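Local coordinates for hypothetical protein (PDB 2I45) that is of unknown function but carries a cupin domain, the small beta-barrel fold in which many relatives bind a metal ion or small ligand, at residues B[34-39]-B[93-98]; B[50-55]-B[77-82]. One frame throughout, in Å; residues are numbered along the deposited sequence.

Interaction 1: residues B[34-39]-B[93-98]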
ATOM      1  N   VAL B  34       0.273 -12.568  -2.436  1.00 52.93           N
ATOM      2  CA  VAL B  34       0.927 -13.860  -2.307  1.00 52.72           C
ATOM      3  C   VAL B  34       0.945 -14.174  -0.869  1.00 52.52           C
ATOM      4  O   VAL B  34       0.947 -13.267  -0.053  1.00 53.90           O
ATOM      5  CB  VAL B  34       2.400 -13.782  -2.565  1.00 53.07           C
ATOM      6  CG1 VAL B  34       2.876 -15.075  -3.204  1.00 50.64           C
ATOM      7  CG2 VAL B  34       2.721 -12.570  -3.338  1.00 52.76           C
ATOM      8  N   LYS B  35       1.032 -15.452  -0.533  1.00 51.92           N
ATOM      9  CA  LYS B  35       1.135 -15.792   0.855  1.00 50.93           C
ATOM     10  C   LYS B  35       2.461 -16.460   1.017  1.00 50.46           C
ATOM     11  O   LYS B  35       2.838 -17.170   0.163  1.00 50.19           O
ATOM     12  CB  LYS B  35      -0.024 -16.674   1.249  1.00 50.41           C
ATOM     13  CG  LYS B  35      -1.359 -15.920   1.213  1.00 52.50           C
ATOM     14  CD  LYS B  35      -2.533 -16.716   1.903  1.00 51.22           C
ATOM     15  CE  LYS B  35      -3.848 -15.978   1.755  1.00 50.07           C
ATOM     16  NZ  LYS B  35      -5.035 -16.646   2.426  1.00 53.44           N
ATOM     17  N   LEU B  36       3.154 -16.195   2.131  1.00 51.50           N
ATOM     18  CA  LEU B  36       4.511 -16.645   2.474  1.00 50.92           C
ATOM     19  C   LEU B  36       4.572 -17.496   3.742  1.00 50.42           C
ATOM     20  O   LEU B  36       3.922 -17.157   4.765  1.00 50.92           O
ATOM     21  CB  LEU B  36       5.341 -15.415   2.774  1.00 51.53           C
ATOM     22  CG  LEU B  36       6.180 -14.899   1.625  1.00 54.79           C
ATOM     23  CD1 LEU B  36       5.580 -15.074   0.190  1.00 55.34           C
ATOM     24  CD2 LEU B  36       6.535 -13.479   1.896  1.00 54.56           C
ATOM     25  N   LEU B  37       5.375 -18.571   3.672  1.00 48.07           N
ATOM     26  CA  LEU B  37       5.665 -19.460   4.780  1.00 46.08           C
ATOM     27  C   LEU B  37       7.099 -19.993   4.572  1.00 46.21           C
ATOM     28  O   LEU B  37       7.520 -20.145   3.431  1.00 45.00           O
ATOM     29  CB  LEU B  37       4.649 -20.579   4.820  1.00 44.46           C
ATOM     30  CG  LEU B  37       4.665 -21.412   6.119  1.00 43.26           C
ATOM     31  CD1 LEU B  37       4.608 -20.570   7.367  1.00 40.35           C
ATOM     32  CD2 LEU B  37       3.522 -22.400   6.180  1.00 38.71           C
ATOM     33  N   GLY B  38       7.849 -20.227   5.655  1.00 46.46           N
ATOM     34  CA  GLY B  38       9.311 -20.521   5.573  1.00 46.89           C
ATOM     35  C   GLY B  38      10.023 -19.583   4.608  1.00 47.50           C
ATOM     36  O   GLY B  38       9.757 -18.403   4.638  1.00 47.60           O
ATOM     37  N   ASP B  39      10.883 -20.095   3.716  1.00 47.98           N
ATOM     38  CA  ASP B  39      11.395 -19.287   2.608  1.00 48.02           C
ATOM     39  C   ASP B  39      11.777 -20.089   1.396  1.00 48.39           C
ATOM     40  O   ASP B  39      11.752 -21.324   1.404  1.00 47.94           O
ATOM     41  CB  ASP B  39      12.646 -18.532   3.029  1.00 49.05           C
ATOM     42  CG  ASP B  39      13.736 -19.483   3.551  1.00 51.07           C
ATOM     43  OD1 ASP B  39      13.634 -19.896   4.754  1.00 53.29           O
ATOM     44  OD2 ASP B  39      14.654 -19.813   2.771  1.00 45.98           O
ATOM     45  N   CYS B  93       2.487 -15.224   6.215  1.00 48.26           N
ATOM     46  CA  CYS B  93       2.189 -13.831   5.998  1.00 49.46           C
ATOM     47  C   CYS B  93       1.473 -13.674   4.681  1.00 50.91           C
ATOM     48  O   CYS B  93       1.959 -14.208   3.633  1.00 51.50           O
ATOM     49  CB  CYS B  93       3.487 -13.032   5.836  1.00 48.79           C
ATOM     50  SG  CYS B  93       3.215 -11.230   5.765  1.00 49.53           S
ATOM     51  N   SER B  94       0.375 -12.898   4.709  1.00 50.40           N
ATOM     52  CA  SER B  94      -0.244 -12.387   3.495  1.00 50.44           C
ATOM     53  C   SER B  94       0.233 -10.991   3.185  1.00 50.46           C
ATOM     54  O   SER B  94       0.166 -10.116   4.043  1.00 50.43           O
ATOM     55  CB  SER B  94      -1.740 -12.377   3.656  1.00 50.23           C
ATOM     56  OG  SER B  94      -2.145 -13.676   4.038  1.00 53.06           O
ATOM     57  N   LEU B  95       0.653 -10.779   1.940  1.00 49.51           N
ATOM     58  CA  LEU B  95       1.437  -9.618   1.607  1.00 48.98           C
ATOM     59  C   LEU B  95       1.099  -9.027   0.248  1.00 49.76           C
ATOM     60  O   LEU B  95       1.002  -9.759  -0.733  1.00 49.38           O
ATOM     61  CB  LEU B  95       2.903 -10.057   1.586  1.00 49.01           C
ATOM     62  CG  LEU B  95       3.931  -9.401   0.622  1.00 48.88           C
ATOM     63  CD1 LEU B  95       4.475  -8.080   1.151  1.00 43.70           C
ATOM     64  CD2 LEU B  95       5.138 -10.280   0.413  1.00 47.06           C
ATOM     65  N   VAL B  96       0.982  -7.702   0.184  1.00 50.45           N
ATOM     66  CA  VAL B  96       0.889  -7.022  -1.090  1.00 51.39           C
ATOM     67  C   VAL B  96       2.216  -6.426  -1.503  1.00 52.46           C
ATOM     68  O   VAL B  96       2.847  -5.663  -0.750  1.00 52.57           O
ATOM     69  CB  VAL B  96      -0.121  -5.866  -1.095  1.00 51.57           C
ATOM     70  CG1 VAL B  96      -0.186  -5.277  -2.530  1.00 50.92           C
ATOM     71  CG2 VAL B  96      -1.443  -6.330  -0.642  1.00 49.35           C
ATOM     72  N   LEU B  97       2.635  -6.770  -2.699  1.00 52.74           N
ATOM     73  CA  LEU B  97       3.697  -6.017  -3.329  1.00 54.44           C
ATOM     74  C   LEU B  97       3.147  -4.993  -4.288  1.00 54.23           C
ATOM     75  O   LEU B  97       2.149  -5.288  -4.947  1.00 54.78           O
ATOM     76  CB  LEU B  97       4.594  -6.946  -4.140  1.00 54.82           C
ATOM     77  CG  LEU B  97       5.916  -7.329  -3.476  1.00 57.84           C
ATOM     78  CD1 LEU B  97       5.716  -8.520  -2.546  1.00 59.46           C
ATOM     79  CD2 LEU B  97       6.999  -7.613  -4.526  1.00 57.39           C
ATOM     80  N   ILE B  98       3.819  -3.839  -4.415  1.00 53.33           N
ATOM     81  CA  ILE B  98       3.418  -2.808  -5.368  1.00 53.54           C
ATOM     82  C   ILE B  98       4.577  -2.295  -6.254  1.00 54.17           C
ATOM     83  O   ILE B  98       5.663  -2.026  -5.777  1.00 53.68           O
ATOM     84  CB  ILE B  98       2.729  -1.597  -4.651  1.00 52.90           C
ATOM     85  CG1 ILE B  98       1.497  -2.059  -3.911  1.00 55.44           C
ATOM     86  CG2 ILE B  98       2.299  -0.559  -5.612  1.00 50.15           C
ATOM     87  CD1 ILE B  98       1.616  -2.027  -2.408  1.00 57.48           C
TER
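Two neighbouring antiparallel strands of the larger sheet of the cupin barrel meet here, V34 facing L95, K35 facing S94 and L36 facing C93. V34 and L95 form a hydrogen-bonded pair of uneven strength: L95 N reaches V34 O at 3.2 Å, whereas the return bond from V34 N to L95 O is weak at 3.4 Å. L36 and C93 close more tightly, with L36 N to C93 O and C93 N to L36 O both at 2.8 Å. C93 O also receives a CA-H...O contact from K35 CA.

Side chains alternate between the two faces. V34, L36, C93 and L95 share one, where L36 CD2 meets L95 CD2 at 3.8 Å as the two leucines cross; the leucines and the small, apolar C93 suit the side turned to M59 between the sheets. On the other lies the non-hydrogen-bonded pair K35/S94. K35 CG stands beside the backbone N (chi1 -68°) and the chain is extended beyond it, with CG, CD and CE each 3.7 Å from S94 OG. Serine is small enough to leave room for these methylenes, and K35 NZ goes on to make a weak hydrogen bond to I15 O. M59 belongs to strand 59-63, while strand 50-56 flanks 93-98 on its other edge.

Interaction 2: residues B[50-55]-B[77-82]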
ATOM      1  N   LYS B  50       9.873  -2.186  -5.020  1.00 49.58           N
ATOM      2  CA  LYS B  50       8.623  -2.829  -4.593  1.00 50.25           C
ATOM      3  C   LYS B  50       8.265  -2.371  -3.191  1.00 48.50           C
ATOM      4  O   LYS B  50       9.144  -2.230  -2.326  1.00 47.87           O
ATOM      5  CB  LYS B  50       8.739  -4.370  -4.651  1.00 49.67           C
ATOM      6  CG  LYS B  50       9.027  -4.978  -6.090  1.00 53.61           C
ATOM      7  CD  LYS B  50      10.051  -6.244  -6.059  1.00 55.02           C
ATOM      8  CE  LYS B  50      11.582  -5.845  -6.496  1.00 59.45           C
ATOM      9  NZ  LYS B  50      12.500  -6.979  -6.862  1.00 53.73           N
ATOM     10  N   VAL B  51       6.981  -2.110  -2.945  1.00 47.38           N
ATOM     11  CA  VAL B  51       6.578  -1.711  -1.628  1.00 45.37           C
ATOM     12  C   VAL B  51       5.984  -2.992  -1.156  1.00 46.13           C
ATOM     13  O   VAL B  51       5.477  -3.705  -1.986  1.00 46.84           O
ATOM     14  CB  VAL B  51       5.525  -0.635  -1.660  1.00 46.25           C
ATOM     15  CG1 VAL B  51       4.990  -0.409  -0.239  1.00 44.35           C
ATOM     16  CG2 VAL B  51       6.092   0.704  -2.320  1.00 43.82           C
ATOM     17  N   LEU B  52       6.075  -3.307   0.146  1.00 45.64           N
ATOM     18  CA  LEU B  52       5.607  -4.563   0.682  1.00 45.08           C
ATOM     19  C   LEU B  52       4.712  -4.234   1.815  1.00 46.46           C
ATOM     20  O   LEU B  52       5.065  -3.432   2.683  1.00 46.10           O
ATOM     21  CB  LEU B  52       6.745  -5.416   1.269  1.00 45.98           C
ATOM     22  CG  LEU B  52       8.057  -5.983   0.634  1.00 44.87           C
ATOM     23  CD1 LEU B  52       8.242  -7.513   0.935  1.00 37.65           C
ATOM     24  CD2 LEU B  52       8.162  -5.713  -0.825  1.00 40.51           C
ATOM     25  N   PHE B  53       3.537  -4.842   1.864  1.00 46.74           N
ATOM     26  CA  PHE B  53       2.689  -4.464   2.932  1.00 46.75           C
ATOM     27  C   PHE B  53       2.160  -5.734   3.596  1.00 47.79           C
ATOM     28  O   PHE B  53       1.627  -6.617   2.938  1.00 48.88           O
ATOM     29  CB  PHE B  53       1.639  -3.442   2.458  1.00 45.87           C
ATOM     30  CG  PHE B  53       0.476  -3.263   3.420  1.00 44.87           C
ATOM     31  CD1 PHE B  53       0.690  -2.911   4.740  1.00 45.10           C
ATOM     32  CD2 PHE B  53      -0.834  -3.430   2.981  1.00 44.10           C
ATOM     33  CE1 PHE B  53      -0.378  -2.734   5.665  1.00 42.61           C
ATOM     34  CE2 PHE B  53      -1.900  -3.282   3.856  1.00 45.58           C
ATOM     35  CZ  PHE B  53      -1.672  -2.933   5.239  1.00 41.62           C
ATOM     36  N   ALA B  54       2.348  -5.837   4.905  1.00 47.71           N
ATOM     37  CA  ALA B  54       2.080  -7.093   5.555  1.00 46.68           C
ATOM     38  C   ALA B  54       0.696  -6.979   5.968  1.00 46.16           C
ATOM     39  O   ALA B  54       0.390  -6.474   7.117  1.00 47.27           O
ATOM     40  CB  ALA B  54       2.936  -7.279   6.745  1.00 47.67           C
ATOM     41  N   VAL B  55      -0.151  -7.425   5.041  1.00 44.49           N
ATOM     42  CA  VAL B  55      -1.608  -7.366   5.253  1.00 44.53           C
ATOM     43  C   VAL B  55      -2.000  -8.180   6.461  1.00 44.65           C
ATOM     44  O   VAL B  55      -2.645  -7.668   7.334  1.00 43.37           O
ATOM     45  CB  VAL B  55      -2.475  -7.810   4.060  1.00 43.67           C
ATOM     46  CG1 VAL B  55      -3.910  -7.631   4.408  1.00 40.84           C
ATOM     47  CG2 VAL B  55      -2.129  -7.005   2.778  1.00 45.93           C
ATOM     48  N   ALA B  77       7.173  -1.525   3.979  1.00 53.61           N
ATOM     49  CA  ALA B  77       8.580  -1.292   3.788  1.00 52.40           C
ATOM     50  C   ALA B  77       8.843  -1.334   2.286  1.00 52.40           C
ATOM     51  O   ALA B  77       7.941  -1.589   1.521  1.00 51.94           O
ATOM     52  CB  ALA B  77       9.378  -2.345   4.492  1.00 52.04           C
ATOM     53  N   VAL B  78      10.067  -1.062   1.846  1.00 52.18           N
ATOM     54  CA  VAL B  78      10.300  -1.115   0.433  1.00 52.32           C
ATOM     55  C   VAL B  78      11.554  -1.906   0.067  1.00 52.29           C
ATOM     56  O   VAL B  78      12.591  -1.743   0.677  1.00 53.89           O
ATOM     57  CB  VAL B  78      10.193   0.287  -0.226  1.00 53.06           C
ATOM     58  CG1 VAL B  78      10.103   1.366   0.824  1.00 53.73           C
ATOM     59  CG2 VAL B  78      11.309   0.547  -1.255  1.00 51.12           C
ATOM     60  N   VAL B  79      11.455  -2.799  -0.903  1.00 50.72           N
ATOM     61  CA  VAL B  79      12.639  -3.485  -1.322  1.00 49.10           C
ATOM     62  C   VAL B  79      13.126  -2.939  -2.625  1.00 48.51           C
ATOM     63  O   VAL B  79      12.497  -3.111  -3.634  1.00 48.83           O
ATOM     64  CB  VAL B  79      12.435  -4.954  -1.432  1.00 49.48           C
ATOM     65  CG1 VAL B  79      13.650  -5.583  -2.142  1.00 47.26           C
ATOM     66  CG2 VAL B  79      12.275  -5.491  -0.066  1.00 46.25           C
ATOM     67  N   PRO B  80      14.239  -2.219  -2.587  1.00 49.29           N
ATOM     68  CA  PRO B  80      14.648  -1.551  -3.809  1.00 49.09           C
ATOM     69  C   PRO B  80      15.131  -2.557  -4.818  1.00 50.85           C
ATOM     70  O   PRO B  80      15.625  -3.667  -4.453  1.00 53.08           O
ATOM     71  CB  PRO B  80      15.812  -0.656  -3.385  1.00 48.09           C
ATOM     72  CG  PRO B  80      16.271  -1.154  -2.052  1.00 49.11           C
ATOM     73  CD  PRO B  80      15.123  -1.952  -1.428  1.00 47.99           C
ATOM     74  N   LYS B  81      15.025  -2.156  -6.108  1.00 51.29           N
ATOM     75  CA  LYS B  81      15.428  -3.075  -7.205  1.00 48.77           C
ATOM     76  C   LYS B  81      16.870  -3.320  -6.927  1.00 49.69           C
ATOM     77  O   LYS B  81      17.477  -2.495  -6.282  1.00 49.85           O
ATOM     78  CB  LYS B  81      15.369  -2.314  -8.462  1.00 50.66           C
ATOM     79  N   SER B  82      17.410  -4.483  -7.343  1.00 50.44           N
ATOM     80  CA  SER B  82      18.878  -4.768  -7.429  1.00 49.62           C
ATOM     81  C   SER B  82      19.636  -4.850  -6.100  1.00 49.43           C
ATOM     82  O   SER B  82      20.817  -4.410  -5.936  1.00 49.23           O
ATOM     83  CB  SER B  82      19.479  -3.690  -8.308  1.00 47.88           C
ATOM     84  OG  SER B  82      18.452  -3.147  -9.220  1.00 46.41           O
TER
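With chi1 of -58°, L52 sets CG beside its own backbone N, and V79, at chi1 169°, places CG2 beside its own N; these torsions bring L52 CD2 to 4.2 Å from V79 CG2, where the two side chains cross at an angle. They lie on one face of an antiparallel strand pair in the larger sheet of the cupin barrel, 50-55 against the outer strand of that sheet within the chain. K50, L52, A77 and V79 share this face, and A77 also touches M69 and I71 of strand 68-71, where a methyl group takes up little room between the sheets.

K50 with V79 and L52 with A77 are hydrogen-bonded pairs, each closed by two backbone bonds. V79 N donates to K50 O at 2.8 Å, and K50 N to V79 O at 3.1 Å. L52 N to A77 O measures 2.9 Å, and A77 N returns to L52 O at 3.1 Å.

Between them V51 and V78 form the non-hydrogen-bonded pair, both valines turned to the other face. Beta-branched residues suit an extended strand, and here V51 offers its apolar side chain to F29 of the second subunit and V78 to R26 of the second subunit. K81 N beyond the strand is hydrogen-bonded to D49 OD2. Besides the bond from V79 N, K50 O accepts a CA-H...O contact from V78 CA at 3.2 Å, with V78 CB merely packed close to K50 O at 3.4 Å.

Both interactions belong to the same five-stranded sheet: 93-98 and 50-55 are neighbours within it, so interaction 1 joins the sheet on one side of this pair and interaction 2 on the other. V96 O with F53 N and I98 N with V51 O, both probable hydrogen bonds, knit the two together, and L95 packs on L52 across the seam. Along the chain, 50-55/77-82 is nested within the loop closed by 34-39/93-98. Both are buried and rest on paired backbone bonds, yet their outer faces differ: K35 of interaction 1 reaches I15 and Y18 of the same chain, whereas interaction 2 presents valines to the second subunit.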